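Local coordinates for ABC transporter, ATP binding protein (Sulfolobus solfataricus, PDB 1OXV) that hydrolyses ATP to power glucose uptake, as the energy-coupling nucleotide-binding subunit of the GlcSTUV ABC transporter, at residues K11-G16 with G53-S58; T46-I51 with L161-E166; I4-V9 with V24-E29. One frame throughout, in Å; residues are numbered along the deposited sequence. Where two conformers were deposited one is given.

In the fold
From the N terminus, strand 4-13 runs out and strand 18-28 returns beside it, and contact 3 closes this first hairpin, 4-9 against 24-29. Contact 1 starts on the same first strand at 11-16 and reaches past the second strand and helix 44-52 to the loop 53-58, so its loop crosses that of contact 3. Contact 2 opens within contact 1, at 46-51 on the helix, and closes far along the chain at strand 161-165, crossing contact 1 but following contact 3 in series. Together they tie the antiparallel sheet, the P-loop helix and the mixed sheet of the ATPase domain, contacts 1 and 2 touching the bound ANP.

Contact 1: K11-G16 with G53-S58; sequences KVFKKG and GLDVPS. With ANP (phosphoaminophosphonic acid-adenylate ester), chain T.
The Phe13 ring carries the adenine of ANP on one face, with ANP C5 3.4 Å above the ring plane, over its centre; at the ring edge, near its plane, lies the carboxylate of Asp55, whose OD2 is 4.1 Å from Phe13 CE2. With CG anti to the carbonyl carbon (chi1 -67°), Phe13, the last residue of strand 4-13, lays its ring against the base. An aromatic residue laid against adenine from this N-terminal strand is the A-loop arrangement of ABC ATPases, and here the neighbouring polar network joins that strand to the loop following helix 44-52. The Lys11 chain, bent at chi2, carries its ammonium to Asp55 in a salt bridge, NZ to OD1 2.7 Å, on the syn side of the carboxylate but 32° out of its plane. Val56 N takes the same OD1 from the anti side at 2.7 Å, and both donors come from one face of the carboxylate, so two bonds grip this oxygen and probably steady its negative charge. NZ also makes a weak bond to Val56 O. Near the start of 11-16, the backbone amide Val12 N donates to Ser58 OG at 3.0 Å, with an angle of 160° at the hydrogen. A water lies 2.8 Å from Ser58 OG and accepts a weak bond from Lys11 NZ, while the aliphatic part of Lys11 rests on Thr46 and Ile50 of the helix.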
loop_
_atom_site.group_PDB
_atom_site.type_symbol
_atom_site.label_atom_id
_atom_site.label_comp_id
_atom_site.label_asym_id
_atom_site.label_seq_id
_atom_site.Cartn_x
_atom_site.Cartn_y
_atom_site.Cartn_z
ATOM N N LYS A 11 17.614 3.960 -10.275
ATOM C CA LYS A 11 17.237 5.085 -11.133
ATOM C C LYS A 11 17.676 6.384 -10.491
ATOM O O LYS A 11 17.333 6.665 -9.338
ATOM C CB LYS A 11 15.725 5.144 -11.341
ATOM C CG LYS A 11 15.239 6.291 -12.219
ATOM C CD LYS A 11 15.783 6.197 -13.637
ATOM C CE LYS A 11 15.322 7.360 -14.487
ATOM N NZ LYS A 11 15.760 7.225 -15.909
ATOM N N VAL A 12 18.398 7.192 -11.246
ATOM C CA VAL A 12 18.866 8.462 -10.741
ATOM C C VAL A 12 18.310 9.611 -11.562
ATOM O O VAL A 12 17.975 9.458 -12.731
ATOM C CB VAL A 12 20.404 8.536 -10.712
ATOM C CG1 VAL A 12 20.963 7.413 -9.874
ATOM C CG2 VAL A 12 20.980 8.490 -12.111
ATOM N N PHE A 13 18.174 10.747 -10.903
ATOM C CA PHE A 13 17.767 11.995 -11.527
ATOM C C PHE A 13 18.791 13.062 -11.125
ATOM O O PHE A 13 19.673 12.810 -10.305
ATOM C CB PHE A 13 16.362 12.420 -11.066
ATOM C CG PHE A 13 15.253 11.493 -11.529
ATOM C CD1 PHE A 13 14.530 10.736 -10.609
ATOM C CD2 PHE A 13 14.959 11.357 -12.873
ATOM C CE1 PHE A 13 13.509 9.865 -11.031
ATOM C CE2 PHE A 13 13.953 10.496 -13.309
ATOM C CZ PHE A 13 13.229 9.744 -12.391
ATOM N N LYS A 14 18.658 14.256 -11.682
ATOM C CA LYS A 14 19.566 15.361 -11.365
ATOM C C LYS A 14 21.022 14.972 -11.563
ATOM O O LYS A 14 21.888 15.245 -10.734
ATOM C CB LYS A 14 19.323 15.885 -9.945
ATOM C CG LYS A 14 18.072 16.754 -9.810
ATOM C CD LYS A 14 17.963 17.359 -8.414
ATOM C CE LYS A 14 16.943 18.496 -8.354
ATOM N NZ LYS A 14 15.591 18.082 -8.815
ATOM N N LYS A 15 21.284 14.334 -12.694
ATOM C CA LYS A 15 22.624 13.939 -13.058
ATOM C C LYS A 15 23.323 13.099 -12.001
ATOM O O LYS A 15 24.554 13.118 -11.902
ATOM C CB LYS A 15 23.440 15.185 -13.354
ATOM C CG LYS A 15 22.924 16.000 -14.550
ATOM C CD LYS A 15 24.009 16.968 -15.026
ATOM C CE LYS A 15 23.621 17.750 -16.265
ATOM N NZ LYS A 15 24.820 18.439 -16.844
ATOM N N GLY A 16 22.548 12.353 -11.224
ATOM C CA GLY A 16 23.102 11.470 -10.212
ATOM C C GLY A 16 22.889 11.923 -8.773
ATOM O O GLY A 16 23.054 11.148 -7.831
ATOM N N GLY A 53 7.554 0.936 -18.946
ATOM C CA GLY A 53 8.450 1.165 -20.059
ATOM C C GLY A 53 8.508 2.627 -20.460
ATOM O O GLY A 53 9.080 2.964 -21.491
ATOM N N LEU A 54 7.882 3.483 -19.660
ATOM C CA LEU A 54 7.912 4.928 -19.865
ATOM C C LEU A 54 9.250 5.535 -19.423
ATOM O O LEU A 54 9.554 6.695 -19.704
ATOM C CB LEU A 54 6.800 5.569 -19.063
ATOM C CG LEU A 54 5.402 5.122 -19.503
ATOM C CD1 LEU A 54 4.322 5.821 -18.705
ATOM C CD2 LEU A 54 5.241 5.411 -20.964
ATOM N N ASP A 55 10.017 4.750 -18.681
ATOM C CA ASP A 55 11.348 5.140 -18.268
ATOM C C ASP A 55 12.136 3.852 -18.214
ATOM O O ASP A 55 11.567 2.768 -18.374
ATOM C CB ASP A 55 11.312 5.813 -16.900
ATOM C CG ASP A 55 12.508 6.735 -16.665
ATOM O OD1 ASP A 55 13.527 6.629 -17.394
ATOM O OD2 ASP A 55 12.502 7.607 -15.775
ATOM N N VAL A 56 13.443 3.960 -18.017
ATOM C CA VAL A 56 14.289 2.789 -17.955
ATOM C C VAL A 56 15.165 2.848 -16.723
ATOM O O VAL A 56 15.423 3.919 -16.194
ATOM C CB VAL A 56 15.207 2.696 -19.194
ATOM C CG1 VAL A 56 14.414 2.292 -20.418
ATOM C CG2 VAL A 56 15.930 4.012 -19.428
ATOM N N PRO A 57 15.645 1.705 -16.273
ATOM C CA PRO A 57 16.586 1.690 -15.156
ATOM C C PRO A 57 17.891 2.367 -15.581
ATOM O O PRO A 57 18.304 2.234 -16.732
ATOM C CB PRO A 57 16.847 0.202 -14.926
ATOM C CG PRO A 57 15.783 -0.519 -15.654
ATOM C CD PRO A 57 15.372 0.359 -16.782
ATOM N N SER A 58 18.510 3.088 -14.661
ATOM C CA SER A 58 19.820 3.682 -14.877
ATOM C C SER A 58 20.838 2.544 -14.845
ATOM O O SER A 58 21.745 2.477 -15.665
ATOM C CB SER A 58 20.127 4.693 -13.773
ATOM O OG SER A 58 19.198 5.761 -13.765
HETATM P PG ANP T . 4.167 10.276 -4.241
HETATM O O1G ANP T . 3.748 9.249 -3.237
HETATM O O2G ANP T . 3.975 11.684 -3.755
HETATM O O3G ANP T . 3.371 10.093 -5.471
HETATM P PB ANP T . 6.479 8.793 -5.295
HETATM O O1B ANP T . 6.663 7.705 -4.315
HETATM O O2B ANP T . 5.620 8.358 -6.426
HETATM N N3B ANP T . 5.800 10.112 -4.532
HETATM P PA ANP T . 8.425 9.549 -7.160
HETATM O O1A ANP T . 8.812 8.244 -7.764
HETATM O O2A ANP T . 7.530 10.286 -8.065
HETATM O O3A ANP T . 7.889 9.294 -5.730
HETATM O "O5'" ANP T . 9.704 10.365 -7.061
HETATM C "C5'" ANP T . 10.798 9.765 -6.413
HETATM C "C4'" ANP T . 11.961 10.749 -6.234
HETATM O "O4'" ANP T . 12.505 11.047 -7.504
HETATM C "C3'" ANP T . 11.582 12.115 -5.687
HETATM O "O3'" ANP T . 12.701 12.670 -4.999
HETATM C "C2'" ANP T . 11.284 12.939 -6.919
HETATM O "O2'" ANP T . 11.486 14.331 -6.745
HETATM C "C1'" ANP T . 12.303 12.398 -7.897
HETATM N N9 ANP T . 11.868 12.445 -9.292
HETATM C C8 ANP T . 10.902 11.696 -9.868
HETATM N N7 ANP T . 10.810 11.993 -11.193
HETATM C C5 ANP T . 11.739 12.928 -11.456
HETATM C C6 ANP T . 12.190 13.690 -12.638
HETATM N N6 ANP T . 11.597 13.489 -13.884
HETATM N N1 ANP T . 13.191 14.565 -12.473
HETATM C C2 ANP T . 13.788 14.775 -11.294
HETATM N N3 ANP T . 13.415 14.128 -10.174
HETATM C C4 ANP T . 12.438 13.218 -10.205
HETATM O O HOH W 1 19.141 7.366 -16.067
#

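Contact 2: T46-I51 with L161-E166; sequences TFMRII and LLLLDE. With ANP (phosphoaminophosphonic acid-adenylate ester), chain T.
Helix 46-51 and strand 161-165 run nearly antiparallel, their axes 159° apart in direction and 9.5 Å apart at closest approach, with Met48 lying over Leu163. The helix follows the P-loop (Walker A), and the strand ends at Asp165, with Glu166 just beyond it; together they occupy the Walker B position of ABC ATPases. The contact packs the P-loop helix on the mixed sheet of the nucleotide-binding core. No hydrogen bond crosses between the segments. In one of its two conformers Met48, bent at chi2 and chi3, sets its methyl CE against the strand, 3.7 Å from Leu163 CB and close to the backbone of Leu164. One helical turn on, the branch methyl Ile51 CG2 does the touching: anti to the backbone N, it projects to the strand and meets Leu161 CD2 at 3.7 Å, the two side chains crossing at about a right angle, and Leu163 CD2 at 4.0 Å. Its other branch turns back, with CG1 over one face of the Phe47 ring near the rim. Leu195 and Val197 of the adjacent strand 193-198 also touch Met48, giving the helix an apolar bed of two strands. Towards the nucleotide, both segments turn to polar partners outside the contact. Asp165 OD2 is hydrogen-bonded to Thr45 OG1, linking the strand end to the P-loop beside the bound magnesium. Thr46 grips the alpha-phosphate twice through one oxygen: its backbone N donates to ANP O1A at 3.0 Å, and its hydroxyl OG1 donates to the same O1A at 2.7 Å.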
loop_
_atom_site.group_PDB
_atom_site.type_symbol
_atom_site.label_atom_id
_atom_site.label_comp_id
_atom_site.label_asym_id
_atom_site.label_seq_id
_atom_site.Cartn_x
_atom_site.Cartn_y
_atom_site.Cartn_z
ATOM N N THR A 46 8.169 6.262 -9.940
ATOM C CA THR A 46 9.344 5.983 -10.731
ATOM C C THR A 46 9.383 4.480 -11.043
ATOM O O THR A 46 9.626 4.060 -12.176
ATOM C CB THR A 46 10.596 6.427 -9.984
ATOM O OG1 THR A 46 10.553 7.853 -9.779
ATOM C CG2 THR A 46 11.829 6.174 -10.836
ATOM N N PHE A 47 9.134 3.681 -10.029
ATOM C CA PHE A 47 9.100 2.244 -10.193
ATOM C C PHE A 47 8.068 1.829 -11.231
ATOM O O PHE A 47 8.367 1.062 -12.155
ATOM C CB PHE A 47 8.826 1.589 -8.856
ATOM C CG PHE A 47 8.763 0.116 -8.914
ATOM C CD1 PHE A 47 9.913 -0.641 -8.992
ATOM C CD2 PHE A 47 7.559 -0.521 -8.897
ATOM C CE1 PHE A 47 9.841 -2.006 -9.049
ATOM C CE2 PHE A 47 7.493 -1.879 -8.946
ATOM C CZ PHE A 47 8.630 -2.620 -9.019
ATOM N N MET A 48 6.851 2.340 -11.088
ATOM C CA MET A 48 5.736 2.042 -11.982
ATOM C C MET A 48 6.066 2.391 -13.437
ATOM O O MET A 48 5.708 1.683 -14.370
ATOM C CB MET A 48 4.523 2.846 -11.516
ATOM C CG MET A 48 3.907 2.286 -10.231
ATOM S SD MET A 48 3.502 0.540 -10.374
ATOM C CE MET A 48 1.730 0.717 -10.625
ATOM N N ARG A 49 6.692 3.550 -13.632
ATOM C CA ARG A 49 7.040 4.016 -14.959
ATOM C C ARG A 49 8.103 3.127 -15.609
ATOM O O ARG A 49 8.109 2.939 -16.834
ATOM C CB ARG A 49 7.506 5.484 -14.923
ATOM C CG ARG A 49 6.392 6.492 -14.707
ATOM C CD ARG A 49 6.858 7.954 -14.545
ATOM N NE ARG A 49 7.621 8.462 -15.680
ATOM C CZ ARG A 49 7.068 8.905 -16.804
ATOM N NH1 ARG A 49 5.753 8.913 -16.943
ATOM N NH2 ARG A 49 7.823 9.349 -17.789
ATOM N N ILE A 50 9.003 2.588 -14.798
ATOM C CA ILE A 50 10.013 1.678 -15.320
ATOM C C ILE A 50 9.332 0.366 -15.727
ATOM O O ILE A 50 9.628 -0.213 -16.785
ATOM C CB ILE A 50 11.147 1.481 -14.309
ATOM C CG1 ILE A 50 12.073 2.702 -14.327
ATOM C CG2 ILE A 50 11.929 0.216 -14.609
ATOM C CD1 ILE A 50 13.042 2.753 -13.191
ATOM N N ILE A 51 8.387 -0.097 -14.924
ATOM C CA ILE A 51 7.677 -1.313 -15.297
ATOM C C ILE A 51 6.889 -1.071 -16.589
ATOM O O ILE A 51 6.844 -1.931 -17.452
ATOM C CB ILE A 51 6.725 -1.776 -14.210
ATOM C CG1 ILE A 51 7.472 -2.054 -12.904
ATOM C CG2 ILE A 51 5.969 -3.022 -14.675
ATOM C CD1 ILE A 51 8.603 -2.981 -13.045
ATOM N N LEU A 161 -0.715 -7.316 -17.980
ATOM C CA LEU A 161 -0.345 -6.599 -16.779
ATOM C C LEU A 161 -1.126 -5.305 -16.657
ATOM O O LEU A 161 -1.239 -4.547 -17.613
ATOM C CB LEU A 161 1.149 -6.271 -16.856
ATOM C CG LEU A 161 1.742 -5.318 -15.827
ATOM C CD1 LEU A 161 1.536 -5.816 -14.407
ATOM C CD2 LEU A 161 3.235 -5.135 -16.110
ATOM N N LEU A 162 -1.645 -5.047 -15.465
ATOM C CA LEU A 162 -2.377 -3.821 -15.185
ATOM C C LEU A 162 -1.653 -3.052 -14.060
ATOM O O LEU A 162 -1.345 -3.615 -13.006
ATOM C CB LEU A 162 -3.822 -4.157 -14.802
ATOM C CG LEU A 162 -4.697 -2.977 -14.394
ATOM C CD1 LEU A 162 -4.840 -2.002 -15.524
ATOM C CD2 LEU A 162 -6.077 -3.466 -13.964
ATOM N N LEU A 163 -1.330 -1.799 -14.321
ATOM C CA LEU A 163 -0.624 -0.947 -13.377
ATOM C C LEU A 163 -1.531 0.174 -12.875
ATOM O O LEU A 163 -2.039 0.980 -13.663
ATOM C CB LEU A 163 0.614 -0.326 -14.034
ATOM C CG LEU A 163 1.558 -1.307 -14.722
ATOM C CD1 LEU A 163 2.665 -0.559 -15.462
ATOM C CD2 LEU A 163 2.156 -2.297 -13.733
ATOM N N LEU A 164 -1.702 0.236 -11.559
ATOM C CA LEU A 164 -2.522 1.256 -10.940
ATOM C C LEU A 164 -1.691 2.110 -9.987
ATOM O O LEU A 164 -1.246 1.649 -8.934
ATOM C CB LEU A 164 -3.703 0.636 -10.188
ATOM C CG LEU A 164 -4.566 -0.348 -10.976
ATOM C CD1 LEU A 164 -5.750 -0.794 -10.150
ATOM C CD2 LEU A 164 -5.048 0.273 -12.255
ATOM N N ASP A 165 -1.508 3.367 -10.343
ATOM C CA ASP A 165 -0.743 4.277 -9.494
ATOM C C ASP A 165 -1.695 5.176 -8.706
ATOM O O ASP A 165 -2.260 6.134 -9.232
ATOM C CB ASP A 165 0.249 5.108 -10.324
ATOM C CG ASP A 165 1.286 5.828 -9.462
ATOM O OD1 ASP A 165 1.198 5.745 -8.214
ATOM O OD2 ASP A 165 2.237 6.484 -9.951
ATOM N N GLU A 166 -1.869 4.841 -7.435
ATOM C CA GLU A 166 -2.734 5.587 -6.533
ATOM C C GLU A 166 -4.082 5.874 -7.173
ATOM O O GLU A 166 -4.443 7.030 -7.366
ATOM C CB GLU A 166 -2.070 6.895 -6.114
ATOM C CG GLU A 166 -0.684 6.716 -5.524
ATOM C CD GLU A 166 -0.342 7.779 -4.495
ATOM O OE1 GLU A 166 -1.251 8.166 -3.733
ATOM O OE2 GLU A 166 0.830 8.224 -4.443
HETATM P PG ANP T . 4.167 10.276 -4.241
HETATM O O1G ANP T . 3.748 9.249 -3.237
HETATM O O2G ANP T . 3.975 11.684 -3.755
HETATM O O3G ANP T . 3.371 10.093 -5.471
HETATM P PB ANP T . 6.479 8.793 -5.295
HETATM O O1B ANP T . 6.663 7.705 -4.315
HETATM O O2B ANP T . 5.620 8.358 -6.426
HETATM N N3B ANP T . 5.800 10.112 -4.532
HETATM P PA ANP T . 8.425 9.549 -7.160
HETATM O O1A ANP T . 8.812 8.244 -7.764
HETATM O O2A ANP T . 7.530 10.286 -8.065
HETATM O O3A ANP T . 7.889 9.294 -5.730
HETATM O "O5'" ANP T . 9.704 10.365 -7.061
HETATM C "C5'" ANP T . 10.798 9.765 -6.413
HETATM C "C4'" ANP T . 11.961 10.749 -6.234
HETATM O "O4'" ANP T . 12.505 11.047 -7.504
HETATM C "C3'" ANP T . 11.582 12.115 -5.687
HETATM O "O3'" ANP T . 12.701 12.670 -4.999
HETATM C "C2'" ANP T . 11.284 12.939 -6.919
HETATM O "O2'" ANP T . 11.486 14.331 -6.745
HETATM C "C1'" ANP T . 12.303 12.398 -7.897
HETATM N N9 ANP T . 11.868 12.445 -9.292
HETATM C C8 ANP T . 10.902 11.696 -9.868
HETATM N N7 ANP T . 10.810 11.993 -11.193
HETATM C C5 ANP T . 11.739 12.928 -11.456
HETATM C C6 ANP T . 12.190 13.690 -12.638
HETATM N N6 ANP T . 11.597 13.489 -13.884
HETATM N N1 ANP T . 13.191 14.565 -12.473
HETATM C C2 ANP T . 13.788 14.775 -11.294
HETATM N N3 ANP T . 13.415 14.128 -10.174
HETATM C C4 ANP T . 12.438 13.218 -10.205
#

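Contact 3: I4-V9 with V24-E29; sequences IIVKNV and VNINIE
Asn25 OD1 accepts the backbone N-H of Asn8 at 2.8 Å, the donor standing above the carbonyl plane of the side-chain amide, 49° out of it. The same amide returns a bond, Asn25 ND2 to Asn8 OD1 at 3.2 Å; the acceptor lies in the amide plane of Asn25, and the two amides are nearly perpendicular, 88° apart. Together they clasp a G1 beta bulge, where Asn8 and Val9 both face Val24 and the register of the two antiparallel strands slips by one. Within the bulge Val9 still pairs with Val24, Val24 N donating to Val9 O at 2.8 Å. Toward the N terminus of strand 4-13, Val6 with Ile26 and Ile4 with Ile28 are hydrogen-bonded pairs of this beta hairpin, at the outer side of the antiparallel sheet of the ATPase domain. Their side chains share one face with Val9 and Val24. Val6 is central there: its CB lies 3.6 Å from Ile26 CG2, and CG1, anti to the backbone N (chi1 -178°), reaches across to Val24 CG1 at 4.1 Å. With an alanine here both methyls go, and Val24 CG1 and Ile26 CG2 would probably lose packing partners, with a gap left beside them. Leu219, Phe34 and Leu195 of the mixed sheet touch this apolar face, whereas both asparagines are exposed, so the hairpin joins an apolar inner face to a solvent-side asparagine pair that probably helps hold the bulge.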
loop_
_atom_site.group_PDB
_atom_site.type_symbol
_atom_site.label_atom_id
_atom_site.label_comp_id
_atom_site.label_asym_id
_atom_site.label_seq_id
_atom_site.Cartn_x
_atom_site.Cartn_y
_atom_site.Cartn_z
ATOM N N ILE A 4 7.165 -10.689 -13.515
ATOM C CA ILE A 4 8.013 -9.507 -13.635
ATOM C C ILE A 4 9.237 -9.656 -12.760
ATOM O O ILE A 4 9.125 -9.705 -11.534
ATOM C CB ILE A 4 7.271 -8.265 -13.197
ATOM C CG1 ILE A 4 5.888 -8.193 -13.858
ATOM C CG2 ILE A 4 8.088 -7.020 -13.502
ATOM C CD1 ILE A 4 5.911 -7.984 -15.362
ATOM N N ILE A 5 10.407 -9.710 -13.384
ATOM C CA ILE A 5 11.649 -9.835 -12.646
ATOM C C ILE A 5 12.452 -8.527 -12.684
ATOM O O ILE A 5 12.908 -8.081 -13.725
ATOM C CB ILE A 5 12.473 -11.021 -13.180
ATOM C CG1 ILE A 5 11.717 -12.339 -12.991
ATOM C CG2 ILE A 5 13.837 -11.120 -12.460
ATOM C CD1 ILE A 5 10.522 -12.493 -13.870
ATOM N N VAL A 6 12.597 -7.922 -11.518
ATOM C CA VAL A 6 13.304 -6.661 -11.341
ATOM C C VAL A 6 14.643 -7.013 -10.689
ATOM O O VAL A 6 14.705 -7.450 -9.526
ATOM C CB VAL A 6 12.496 -5.693 -10.444
ATOM C CG1 VAL A 6 13.207 -4.344 -10.276
ATOM C CG2 VAL A 6 11.111 -5.481 -11.006
ATOM N N LYS A 7 15.712 -6.856 -11.456
ATOM C CA LYS A 7 17.044 -7.256 -11.000
ATOM C C LYS A 7 17.977 -6.067 -10.804
ATOM O O LYS A 7 18.414 -5.445 -11.765
ATOM C CB LYS A 7 17.670 -8.218 -12.002
ATOM C CG LYS A 7 16.748 -9.358 -12.415
ATOM C CD LYS A 7 17.495 -10.441 -13.186
ATOM C CE LYS A 7 18.198 -11.420 -12.253
ATOM N NZ LYS A 7 17.244 -12.329 -11.548
ATOM N N ASN A 8 18.267 -5.765 -9.541
ATOM C CA ASN A 8 19.189 -4.689 -9.171
ATOM C C ASN A 8 18.905 -3.368 -9.861
ATOM O O ASN A 8 19.823 -2.703 -10.326
ATOM C CB ASN A 8 20.636 -5.075 -9.465
ATOM C CG ASN A 8 21.051 -6.355 -8.804
ATOM O OD1 ASN A 8 20.925 -6.512 -7.592
ATOM N ND2 ASN A 8 21.565 -7.288 -9.600
ATOM N N VAL A 9 17.645 -2.969 -9.891
ATOM C CA VAL A 9 17.262 -1.751 -10.569
ATOM C C VAL A 9 17.457 -0.497 -9.716
ATOM O O VAL A 9 16.993 -0.388 -8.571
ATOM C CB VAL A 9 15.845 -1.836 -11.088
ATOM C CG1 VAL A 9 15.357 -0.460 -11.555
ATOM C CG2 VAL A 9 15.784 -2.840 -12.233
ATOM N N VAL A 24 16.894 -2.164 -6.402
ATOM C CA VAL A 24 15.644 -2.832 -6.119
ATOM C C VAL A 24 15.598 -4.234 -6.707
ATOM O O VAL A 24 15.892 -4.434 -7.870
ATOM C CB VAL A 24 14.466 -1.975 -6.640
ATOM C CG1 VAL A 24 13.142 -2.735 -6.547
ATOM C CG2 VAL A 24 14.390 -0.698 -5.844
ATOM N N ASN A 25 15.251 -5.206 -5.872
ATOM C CA ASN A 25 15.131 -6.596 -6.299
ATOM C C ASN A 25 13.789 -7.171 -5.929
ATOM O O ASN A 25 13.404 -7.192 -4.758
ATOM C CB ASN A 25 16.233 -7.443 -5.666
ATOM C CG ASN A 25 17.573 -7.186 -6.293
ATOM O OD1 ASN A 25 17.801 -7.536 -7.450
ATOM N ND2 ASN A 25 18.463 -6.546 -5.548
ATOM N N ILE A 26 13.070 -7.636 -6.928
ATOM C CA ILE A 26 11.796 -8.252 -6.678
ATOM C C ILE A 26 11.336 -9.081 -7.844
ATOM O O ILE A 26 11.567 -8.735 -8.994
ATOM C CB ILE A 26 10.745 -7.185 -6.322
ATOM C CG1 ILE A 26 9.384 -7.843 -6.128
ATOM C CG2 ILE A 26 10.712 -6.080 -7.364
ATOM C CD1 ILE A 26 9.295 -8.659 -4.859
ATOM N N ASN A 27 10.680 -10.193 -7.523
ATOM C CA ASN A 27 10.084 -11.072 -8.525
ATOM C C ASN A 27 8.575 -11.168 -8.306
ATOM O O ASN A 27 8.126 -11.835 -7.382
ATOM C CB ASN A 27 10.700 -12.478 -8.473
ATOM C CG ASN A 27 12.224 -12.471 -8.631
ATOM O OD1 ASN A 27 12.773 -11.844 -9.539
ATOM N ND2 ASN A 27 12.908 -13.181 -7.742
ATOM N N ILE A 28 7.797 -10.498 -9.155
ATOM C CA ILE A 28 6.342 -10.526 -9.069
ATOM C C ILE A 28 5.815 -11.682 -9.914
ATOM O O ILE A 28 6.136 -11.819 -11.106
ATOM C CB ILE A 28 5.752 -9.214 -9.548
ATOM C CG1 ILE A 28 6.280 -8.068 -8.692
ATOM C CG2 ILE A 28 4.242 -9.253 -9.464
ATOM C CD1 ILE A 28 6.008 -6.711 -9.277
ATOM N N GLU A 29 5.019 -12.530 -9.294
ATOM C CA GLU A 29 4.543 -13.727 -9.971
ATOM C C GLU A 29 3.445 -13.465 -10.985
ATOM O O GLU A 29 2.709 -12.487 -10.879
ATOM C CB GLU A 29 4.091 -14.769 -8.953
ATOM C CG GLU A 29 5.249 -15.436 -8.222
ATOM C CD GLU A 29 6.264 -16.075 -9.163
ATOM O OE1 GLU A 29 5.862 -16.614 -10.217
ATOM O OE2 GLU A 29 7.474 -16.036 -8.837
#